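Local coordinates for protein telomerase reverse transcriptase (Candida albicans SC5314, PDB 6ZDQ) that probably extends chromosome ends by reverse-transcribing the template of its RNA subunit into telomeric repeats, acting as the catalytic subunit of telomerase, at residues C229-L234 and V436-D441; F592-S597 and V650-T655; L611-L616 and K670-K675. All coordinates share one frame; numbering follows the deposited sequence.

Contact 1 (C229-L234 and V436-D441); sequences CGKIKL and VGSVKD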
loop_
_atom_site.group_PDB
_atom_site.type_symbol
_atom_site.label_atom_id
_atom_site.label_comp_id
_atom_site.label_asym_id
_atom_site.label_seq_id
_atom_site.Cartn_x
_atom_site.Cartn_y
_atom_site.Cartn_z
ATOM N N CYS A 229 20.147 -8.557 6.899
ATOM C CA CYS A 229 20.612 -7.974 5.649
ATOM C C CYS A 229 19.423 -7.532 4.810
ATOM O O CYS A 229 18.508 -8.323 4.556
ATOM C CB CYS A 229 21.473 -8.969 4.865
ATOM S SG CYS A 229 22.384 -8.228 3.493
ATOM N N GLY A 230 19.442 -6.273 4.381
ATOM C CA GLY A 230 18.411 -5.752 3.505
ATOM C C GLY A 230 18.977 -5.186 2.220
ATOM O O GLY A 230 20.178 -5.309 1.957
ATOM N N LYS A 231 18.127 -4.559 1.408
ATOM C CA LYS A 231 18.534 -3.987 0.129
ATOM C C LYS A 231 18.054 -2.545 0.072
ATOM O O LYS A 231 16.847 -2.288 0.119
ATOM C CB LYS A 231 17.973 -4.802 -1.042
ATOM C CG LYS A 231 18.887 -4.863 -2.258
ATOM C CD LYS A 231 18.664 -6.141 -3.063
ATOM C CE LYS A 231 17.341 -6.119 -3.812
ATOM N NZ LYS A 231 17.365 -5.166 -4.957
ATOM N N ILE A 232 18.997 -1.609 -0.019
ATOM C CA ILE A 232 18.660 -0.189 -0.008
ATOM C C ILE A 232 17.996 0.185 -1.328
ATOM O O ILE A 232 18.557 -0.037 -2.407
ATOM C CB ILE A 232 19.906 0.666 0.252
ATOM C CG1 ILE A 232 20.505 0.320 1.618
ATOM C CG2 ILE A 232 19.565 2.148 0.172
ATOM C CD1 ILE A 232 21.726 1.136 1.975
ATOM N N LYS A 233 16.793 0.748 -1.243
ATOM C CA LYS A 233 16.054 1.221 -2.403
ATOM C C LYS A 233 15.495 2.610 -2.119
ATOM O O LYS A 233 15.407 3.042 -0.966
ATOM C CB LYS A 233 14.923 0.253 -2.779
ATOM C CG LYS A 233 15.406 -1.128 -3.200
ATOM C CD LYS A 233 14.243 -2.033 -3.579
ATOM C CE LYS A 233 14.728 -3.410 -4.014
ATOM N NZ LYS A 233 13.603 -4.327 -4.353
ATOM N N LEU A 234 15.120 3.312 -3.186
ATOM C CA LEU A 234 14.626 4.679 -3.099
ATOM C C LEU A 234 13.158 4.749 -3.504
ATOM O O LEU A 234 12.736 4.103 -4.470
ATOM C CB LEU A 234 15.454 5.620 -3.980
ATOM C CG LEU A 234 16.904 5.851 -3.551
ATOM C CD1 LEU A 234 17.625 6.730 -4.555
ATOM C CD2 LEU A 234 16.958 6.466 -2.163
ATOM N N VAL A 436 22.336 -4.517 8.055
ATOM C CA VAL A 436 23.244 -4.050 7.012
ATOM C C VAL A 436 22.495 -4.050 5.687
ATOM O O VAL A 436 21.818 -5.028 5.351
ATOM C CB VAL A 436 24.506 -4.929 6.909
ATOM C CG1 VAL A 436 25.502 -4.318 5.935
ATOM C CG2 VAL A 436 25.145 -5.141 8.275
ATOM N N GLY A 437 22.616 -2.957 4.936
ATOM C CA GLY A 437 22.003 -2.832 3.626
ATOM C C GLY A 437 23.057 -2.828 2.536
ATOM O O GLY A 437 24.158 -2.306 2.722
ATOM N N SER A 438 22.716 -3.416 1.393
ATOM C CA SER A 438 23.640 -3.543 0.276
ATOM C C SER A 438 23.320 -2.520 -0.808
ATOM O O SER A 438 22.161 -2.155 -1.025
ATOM C CB SER A 438 23.590 -4.953 -0.317
ATOM O OG SER A 438 22.352 -5.194 -0.963
ATOM N N VAL A 439 24.368 -2.066 -1.495
ATOM C CA VAL A 439 24.245 -1.128 -2.605
ATOM C C VAL A 439 25.161 -1.603 -3.725
ATOM O O VAL A 439 26.383 -1.647 -3.552
ATOM C CB VAL A 439 24.604 0.313 -2.201
ATOM C CG1 VAL A 439 24.611 1.218 -3.425
ATOM C CG2 VAL A 439 23.632 0.836 -1.157
ATOM N N LYS A 440 24.576 -1.955 -4.866
ATOM C CA LYS A 440 25.339 -2.397 -6.026
ATOM C C LYS A 440 25.738 -1.181 -6.855
ATOM O O LYS A 440 24.874 -0.421 -7.307
ATOM C CB LYS A 440 24.526 -3.384 -6.863
ATOM C CG LYS A 440 24.107 -4.636 -6.108
ATOM C CD LYS A 440 23.209 -5.523 -6.955
ATOM C CE LYS A 440 22.713 -6.723 -6.163
ATOM N NZ LYS A 440 21.753 -7.547 -6.950
ATOM N N ASP A 441 27.041 -1.001 -7.056
ATOM C CA ASP A 441 27.541 0.139 -7.808
ATOM C C ASP A 441 27.365 -0.107 -9.306
ATOM O O ASP A 441 26.789 -1.111 -9.736
ATOM C CB ASP A 441 29.001 0.417 -7.449
ATOM C CG ASP A 441 29.963 -0.580 -8.070
ATOM O OD1 ASP A 441 29.578 -1.752 -8.261
ATOM O OD2 ASP A 441 31.111 -0.189 -8.370
#

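Contact 2 (F592-S597 and V650-T655); sequences FLLDCS and VKYVET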
loop_
_atom_site.group_PDB
_atom_site.type_symbol
_atom_site.label_atom_id
_atom_site.label_comp_id
_atom_site.label_asym_id
_atom_site.label_seq_id
_atom_site.Cartn_x
_atom_site.Cartn_y
_atom_site.Cartn_z
ATOM N N PHE A 592 -17.246 9.971 12.932
ATOM C CA PHE A 592 -16.868 11.381 12.899
ATOM C C PHE A 592 -17.461 12.147 11.722
ATOM O O PHE A 592 -17.343 13.378 11.690
ATOM C CB PHE A 592 -15.342 11.511 12.888
ATOM C CG PHE A 592 -14.644 10.474 12.053
ATOM C CD1 PHE A 592 -14.502 10.644 10.685
ATOM C CD2 PHE A 592 -14.116 9.335 12.639
ATOM C CE1 PHE A 592 -13.853 9.696 9.918
ATOM C CE2 PHE A 592 -13.467 8.384 11.877
ATOM C CZ PHE A 592 -13.335 8.566 10.514
ATOM N N LEU A 593 -18.091 11.470 10.761
ATOM C CA LEU A 593 -18.673 12.156 9.615
ATOM C C LEU A 593 -20.152 12.479 9.789
ATOM O O LEU A 593 -20.669 13.341 9.068
ATOM C CB LEU A 593 -18.494 11.318 8.346
ATOM C CG LEU A 593 -17.062 10.939 7.969
ATOM C CD1 LEU A 593 -16.864 9.438 8.098
ATOM C CD2 LEU A 593 -16.733 11.409 6.562
ATOM N N LEU A 594 -20.842 11.814 10.713
ATOM C CA LEU A 594 -22.281 11.979 10.880
ATOM C C LEU A 594 -22.660 13.023 11.925
ATOM O O LEU A 594 -23.856 13.262 12.124
ATOM C CB LEU A 594 -22.929 10.637 11.250
ATOM C CG LEU A 594 -23.113 9.569 10.165
ATOM C CD1 LEU A 594 -23.757 10.153 8.917
ATOM C CD2 LEU A 594 -21.808 8.867 9.825
ATOM N N ASP A 595 -21.688 13.631 12.604
ATOM C CA ASP A 595 -21.998 14.607 13.644
ATOM C C ASP A 595 -22.784 15.782 13.070
ATOM O O ASP A 595 -22.367 16.409 12.093
ATOM C CB ASP A 595 -20.712 15.096 14.311
ATOM C CG ASP A 595 -19.670 15.551 13.308
ATOM O OD1 ASP A 595 -19.714 15.088 12.148
ATOM O OD2 ASP A 595 -18.803 16.369 13.682
ATOM N N CYS A 596 -23.925 16.080 13.693
ATOM C CA CYS A 596 -24.854 17.086 13.187
ATOM C C CYS A 596 -24.629 18.464 13.799
ATOM O O CYS A 596 -24.790 19.476 13.107
ATOM C CB CYS A 596 -26.296 16.636 13.436
ATOM S SG CYS A 596 -27.563 17.830 12.946
ATOM N N SER A 597 -24.275 18.524 15.085
ATOM C CA SER A 597 -24.159 19.770 15.843
ATOM C C SER A 597 -25.485 20.522 15.915
ATOM O O SER A 597 -25.497 21.752 16.009
ATOM C CB SER A 597 -23.060 20.677 15.271
ATOM O OG SER A 597 -22.969 21.896 15.986
ATOM N N VAL A 650 -28.653 4.065 10.958
ATOM C CA VAL A 650 -28.371 3.594 12.312
ATOM C C VAL A 650 -27.077 4.202 12.841
ATOM O O VAL A 650 -26.940 4.427 14.050
ATOM C CB VAL A 650 -28.335 2.053 12.369
ATOM C CG1 VAL A 650 -29.646 1.467 11.877
ATOM C CG2 VAL A 650 -27.164 1.500 11.573
ATOM N N LYS A 651 -26.106 4.473 11.965
ATOM C CA LYS A 651 -24.876 5.113 12.415
ATOM C C LYS A 651 -25.048 6.613 12.604
ATOM O O LYS A 651 -24.327 7.218 13.405
ATOM C CB LYS A 651 -23.735 4.822 11.439
ATOM C CG LYS A 651 -23.177 3.411 11.564
ATOM C CD LYS A 651 -22.875 3.074 13.020
ATOM C CE LYS A 651 -22.402 1.637 13.189
ATOM N NZ LYS A 651 -21.043 1.416 12.621
ATOM N N TYR A 652 -25.986 7.231 11.883
ATOM C CA TYR A 652 -26.272 8.643 12.115
ATOM C C TYR A 652 -26.966 8.850 13.456
ATOM O O TYR A 652 -26.640 9.787 14.193
ATOM C CB TYR A 652 -27.125 9.208 10.979
ATOM C CG TYR A 652 -27.666 10.594 11.258
ATOM C CD1 TYR A 652 -26.852 11.712 11.147
ATOM C CD2 TYR A 652 -28.990 10.782 11.633
ATOM C CE1 TYR A 652 -27.340 12.980 11.404
ATOM C CE2 TYR A 652 -29.488 12.046 11.891
ATOM C CZ TYR A 652 -28.658 13.140 11.776
ATOM O OH TYR A 652 -29.150 14.401 12.032
ATOM N N VAL A 653 -27.929 7.986 13.787
ATOM C CA VAL A 653 -28.632 8.126 15.058
ATOM C C VAL A 653 -27.739 7.713 16.220
ATOM O O VAL A 653 -27.920 8.189 17.348
ATOM C CB VAL A 653 -29.948 7.323 15.035
ATOM C CG1 VAL A 653 -30.841 7.798 13.897
ATOM C CG2 VAL A 653 -29.676 5.834 14.921
ATOM N N GLU A 654 -26.766 6.831 15.978
ATOM C CA GLU A 654 -25.893 6.379 17.057
ATOM C C GLU A 654 -24.919 7.468 17.483
ATOM O O GLU A 654 -24.682 7.664 18.681
ATOM C CB GLU A 654 -25.121 5.131 16.630
ATOM C CG GLU A 654 -25.763 3.825 17.046
ATOM C CD GLU A 654 -24.795 2.654 17.011
ATOM O OE1 GLU A 654 -23.892 2.649 16.147
ATOM O OE2 GLU A 654 -24.937 1.741 17.853
ATOM N N THR A 655 -24.345 8.187 16.520
ATOM C CA THR A 655 -23.290 9.141 16.841
ATOM C C THR A 655 -23.849 10.374 17.540
ATOM O O THR A 655 -23.378 10.756 18.618
ATOM C CB THR A 655 -22.538 9.529 15.569
ATOM O OG1 THR A 655 -23.470 10.007 14.589
ATOM C CG2 THR A 655 -21.811 8.323 15.015
#

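Contact 3 (L611-L616 and K670-K675); sequences LLRLVL and KQIIVK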
loop_
_atom_site.group_PDB
_atom_site.type_symbol
_atom_site.label_atom_id
_atom_site.label_comp_id
_atom_site.label_asym_id
_atom_site.label_seq_id
_atom_site.Cartn_x
_atom_site.Cartn_y
_atom_site.Cartn_z
ATOM N N LEU A 611 -19.273 9.992 -0.471
ATOM C CA LEU A 611 -19.010 8.559 -0.408
ATOM C C LEU A 611 -20.072 7.766 -1.159
ATOM O O LEU A 611 -19.754 6.791 -1.851
ATOM C CB LEU A 611 -18.930 8.104 1.049
ATOM C CG LEU A 611 -18.557 6.637 1.270
ATOM C CD1 LEU A 611 -17.202 6.332 0.651
ATOM C CD2 LEU A 611 -18.567 6.289 2.752
ATOM N N LEU A 612 -21.340 8.163 -1.029
ATOM C CA LEU A 612 -22.420 7.420 -1.672
ATOM C C LEU A 612 -22.344 7.530 -3.190
ATOM O O LEU A 612 -22.396 6.516 -3.896
ATOM C CB LEU A 612 -23.776 7.912 -1.160
ATOM C CG LEU A 612 -25.009 7.182 -1.706
ATOM C CD1 LEU A 612 -24.947 5.693 -1.395
ATOM C CD2 LEU A 612 -26.286 7.796 -1.156
ATOM N N ARG A 613 -22.223 8.752 -3.714
ATOM C CA ARG A 613 -22.180 8.922 -5.164
ATOM C C ARG A 613 -20.958 8.240 -5.767
ATOM O O ARG A 613 -21.047 7.635 -6.840
ATOM C CB ARG A 613 -22.207 10.406 -5.532
ATOM C CG ARG A 613 -23.612 10.975 -5.664
ATOM C CD ARG A 613 -23.589 12.433 -6.082
ATOM N NE ARG A 613 -23.047 13.290 -5.032
ATOM C CZ ARG A 613 -23.789 14.032 -4.217
ATOM N NH1 ARG A 613 -25.109 14.030 -4.336
ATOM N NH2 ARG A 613 -23.211 14.780 -3.287
ATOM N N LEU A 614 -19.812 8.315 -5.090
ATOM C CA LEU A 614 -18.594 7.748 -5.661
ATOM C C LEU A 614 -18.629 6.225 -5.688
ATOM O O LEU A 614 -18.073 5.614 -6.607
ATOM C CB LEU A 614 -17.367 8.244 -4.896
ATOM C CG LEU A 614 -16.644 9.436 -5.534
ATOM C CD1 LEU A 614 -16.206 9.104 -6.959
ATOM C CD2 LEU A 614 -17.514 10.686 -5.520
ATOM N N VAL A 615 -19.272 5.592 -4.706
ATOM C CA VAL A 615 -19.348 4.134 -4.714
ATOM C C VAL A 615 -20.429 3.644 -5.676
ATOM O O VAL A 615 -20.297 2.563 -6.264
ATOM C CB VAL A 615 -19.567 3.601 -3.284
ATOM C CG1 VAL A 615 -20.950 3.959 -2.768
ATOM C CG2 VAL A 615 -19.346 2.097 -3.227
ATOM N N LEU A 616 -21.501 4.419 -5.863
ATOM C CA LEU A 616 -22.556 4.016 -6.789
ATOM C C LEU A 616 -22.079 4.092 -8.234
ATOM O O LEU A 616 -22.262 3.147 -9.009
ATOM C CB LEU A 616 -23.801 4.880 -6.585
ATOM C CG LEU A 616 -24.606 4.644 -5.305
ATOM C CD1 LEU A 616 -25.816 5.567 -5.240
ATOM C CD2 LEU A 616 -25.033 3.189 -5.202
ATOM N N LYS A 670 -32.221 8.521 -0.974
ATOM C CA LYS A 670 -33.115 8.096 -2.048
ATOM C C LYS A 670 -32.911 8.934 -3.304
ATOM O O LYS A 670 -32.863 8.401 -4.419
ATOM C CB LYS A 670 -34.567 8.171 -1.579
ATOM C CG LYS A 670 -34.854 7.354 -0.332
ATOM C CD LYS A 670 -36.346 7.249 -0.073
ATOM C CE LYS A 670 -36.971 8.606 0.210
ATOM N NZ LYS A 670 -38.435 8.494 0.462
ATOM N N GLN A 671 -32.797 10.255 -3.142
ATOM C CA GLN A 671 -32.620 11.130 -4.296
ATOM C C GLN A 671 -31.329 10.811 -5.040
ATOM O O GLN A 671 -31.292 10.841 -6.275
ATOM C CB GLN A 671 -32.644 12.593 -3.853
ATOM C CG GLN A 671 -33.997 13.049 -3.333
ATOM C CD GLN A 671 -33.965 14.457 -2.778
ATOM O OE1 GLN A 671 -32.921 15.110 -2.769
ATOM N NE2 GLN A 671 -35.113 14.934 -2.310
ATOM N N ILE A 672 -30.257 10.508 -4.305
ATOM C CA ILE A 672 -29.000 10.127 -4.943
ATOM C C ILE A 672 -29.163 8.811 -5.696
ATOM O O ILE A 672 -28.731 8.676 -6.848
ATOM C CB ILE A 672 -27.870 10.045 -3.901
ATOM C CG1 ILE A 672 -27.553 11.437 -3.352
ATOM C CG2 ILE A 672 -26.632 9.406 -4.509
ATOM C CD1 ILE A 672 -26.474 11.447 -2.294
ATOM N N ILE A 673 -29.788 7.822 -5.057
ATOM C CA ILE A 673 -29.967 6.521 -5.696
ATOM C C ILE A 673 -30.854 6.645 -6.929
ATOM O O ILE A 673 -30.572 6.048 -7.976
ATOM C CB ILE A 673 -30.524 5.503 -4.684
ATOM C CG1 ILE A 673 -29.501 5.253 -3.574
ATOM C CG2 ILE A 673 -30.886 4.196 -5.375
ATOM C CD1 ILE A 673 -29.927 4.212 -2.567
ATOM N N VAL A 674 -31.932 7.429 -6.834
ATOM C CA VAL A 674 -32.845 7.566 -7.964
ATOM C C VAL A 674 -32.209 8.359 -9.098
ATOM O O VAL A 674 -32.605 8.202 -10.260
ATOM C CB VAL A 674 -34.173 8.211 -7.512
ATOM C CG1 VAL A 674 -34.039 9.718 -7.387
ATOM C CG2 VAL A 674 -35.299 7.854 -8.466
ATOM N N LYS A 675 -31.230 9.212 -8.795
ATOM C CA LYS A 675 -30.567 9.987 -9.836
ATOM C C LYS A 675 -29.559 9.136 -10.600
ATOM O O LYS A 675 -29.580 9.092 -11.834
ATOM C CB LYS A 675 -29.882 11.208 -9.220
ATOM C CG LYS A 675 -29.405 12.234 -10.230
ATOM C CD LYS A 675 -30.577 12.926 -10.912
ATOM C CE LYS A 675 -30.104 14.023 -11.854
ATOM N NZ LYS A 675 -31.246 14.751 -12.473
#

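Contact 1 (C229-L234 and V436-D441)
In a mixed five-stranded sheet consistent with the fingers of the reverse transcriptase fold, Gly230 and Gly437 pair as neighbours on two parallel strands, 229-236 and 436-440. The first strand forms a hairpin with 241-247, the sequence resembling motifs 1 and 2 of telomerases; the second forms a hairpin with 446-451. Gly230 uses both its backbone polar groups on the other strand: its N donates to Val436 O at 2.9 Å, with an angle of 163° at the hydrogen, and its O accepts Ser438 N at 3.2 Å. Further on, Ile232 N reaches Ser438 O in a weak bond of 3.4 Å, as the short segments diverge by 50°. Cys229, Val436, Lys231 and Ser438 share one face of the sheet. There Lys231 CG lies alongside Ser438 OG at 3.7 Å, a van der Waals contact, and the lysine chain bends at both chi3 and chi4, which leaves Lys231 NZ 5.4 Å from Lys440 NZ. These like charges would probably repel weakly. The other face carries Ile232, whose CG1 packs over Gly437 CA at 4.0 Å; Tyr203 of helix 196-214 touches Val439 and its OH is hydrogen-bonded to Ile232 O. Ile232 and Val439 meet at an oblique angle, CD1 of the isoleucine 3.7 Å from CG2 of the valine.

Contact 2 (F592-S597 and V650-T655)
With chi1 at 170°, Tyr652 sends its ring away from its backbone N and along the flank of helix 634-656, while Leu594, its chi1 at -75° placing CG opposite the carbonyl carbon, brings CB, CG and the CD1 branch against the same helix. The contact is a loop-to-helix junction in the helical region that probably corresponds to the C-terminal extension, or thumb, of telomerases: 592-597 belongs to the connection between helices 574-588 and 602-626. Leu594 CG sits 3.8 Å from Tyr652 CA, so the leucine covers helix backbone as well as side chain. Leu594 CD1 lies 4.1 Å from Tyr652 CB, the two side chains meeting obliquely, and Leu594 CB rests 3.4 Å from Thr655 OG1. The tyrosine ring also approaches the loop backbone, with Tyr652 CD1 3.5 Å from Leu594 O at an oblique angle. That carbonyl is hydrogen-bonded by Asn656 ND2, which bonds Tyr652 O as well; Asn656 OD1 accepts Cys596 N, so a single amide fastens the loop to the last turn of the helix. Leu601, Ala662 and Leu665 also touch the tyrosine. At the far end of its ring, Tyr652 OH lies 3.9 Å from both CB and SG of Cys596.

Contact 3 (L611-L616 and K670-K675)
Leu616 N donates to Leu612 O at 3.0 Å, a backbone bond of helix 602-626 between two leucines one turn apart, both with their CB directed at helix 662-676. Ile672 of that second helix enters between them and Arg613. Its CG2, placed opposite the backbone N by chi1 of -67°, is the methyl that all three residues reach: it lies 3.7 Å from Leu612 CD2, 3.6 Å from Arg613 CG and 4.0 Å from Leu616 CD1. Leu612 approaches obliquely, whereas Leu616 and Arg613 cross the isoleucine at roughly a right angle. The other branch of Ile672 runs out toward the arginine end, where Ile672 CD1 comes 3.6 Å from Arg613 NH1. This methyl meets the guanidinium obliquely. The bend of Arg613 at chi3 (-68°) brings NH1 back to the isoleucine, although its CB does not point at the second helix. The aliphatic part and the head of the arginine thus cover one border of an apolar contact, and its side chain also touches Glu676. On the opposite border, Leu616 CD1 lies 4.1 Å from Ile673 CG1, and Ile673 packs onward against Ile686 and Val690 of helix 684-690. Leu612 additionally touches Ile669, one turn before Ile673. The two segments run almost parallel, with axes 10.3 Å apart and crossing at -23°. Such aliphatic packing between nearly parallel helices is characteristic of an alpha-helical bundle, here probably matching the C-terminal extension, or thumb, of telomerase reverse transcriptases.

How the contacts relate
From the N terminus, contact 1 is the first to close: strand 229-236 is separated by some 200 residues, including long helices, from 436-440, which joins it in the sheet. Contacts 2 and 3 both come after it, belong to the C-terminal helices and cross each other along the chain: 592-597 opens, 611-616 opens, 650-655 closes contact 2, and 670-675 then closes contact 3. Contact 2 ties the loop before helix 602-626 to helix 634-656; contact 3 joins helix 602-626 to helix 662-676. Their centres are about 19 Å apart, while contact 1 lies on the opposite side of the chain's centre, its own centre about 48 Å from that of contact 3.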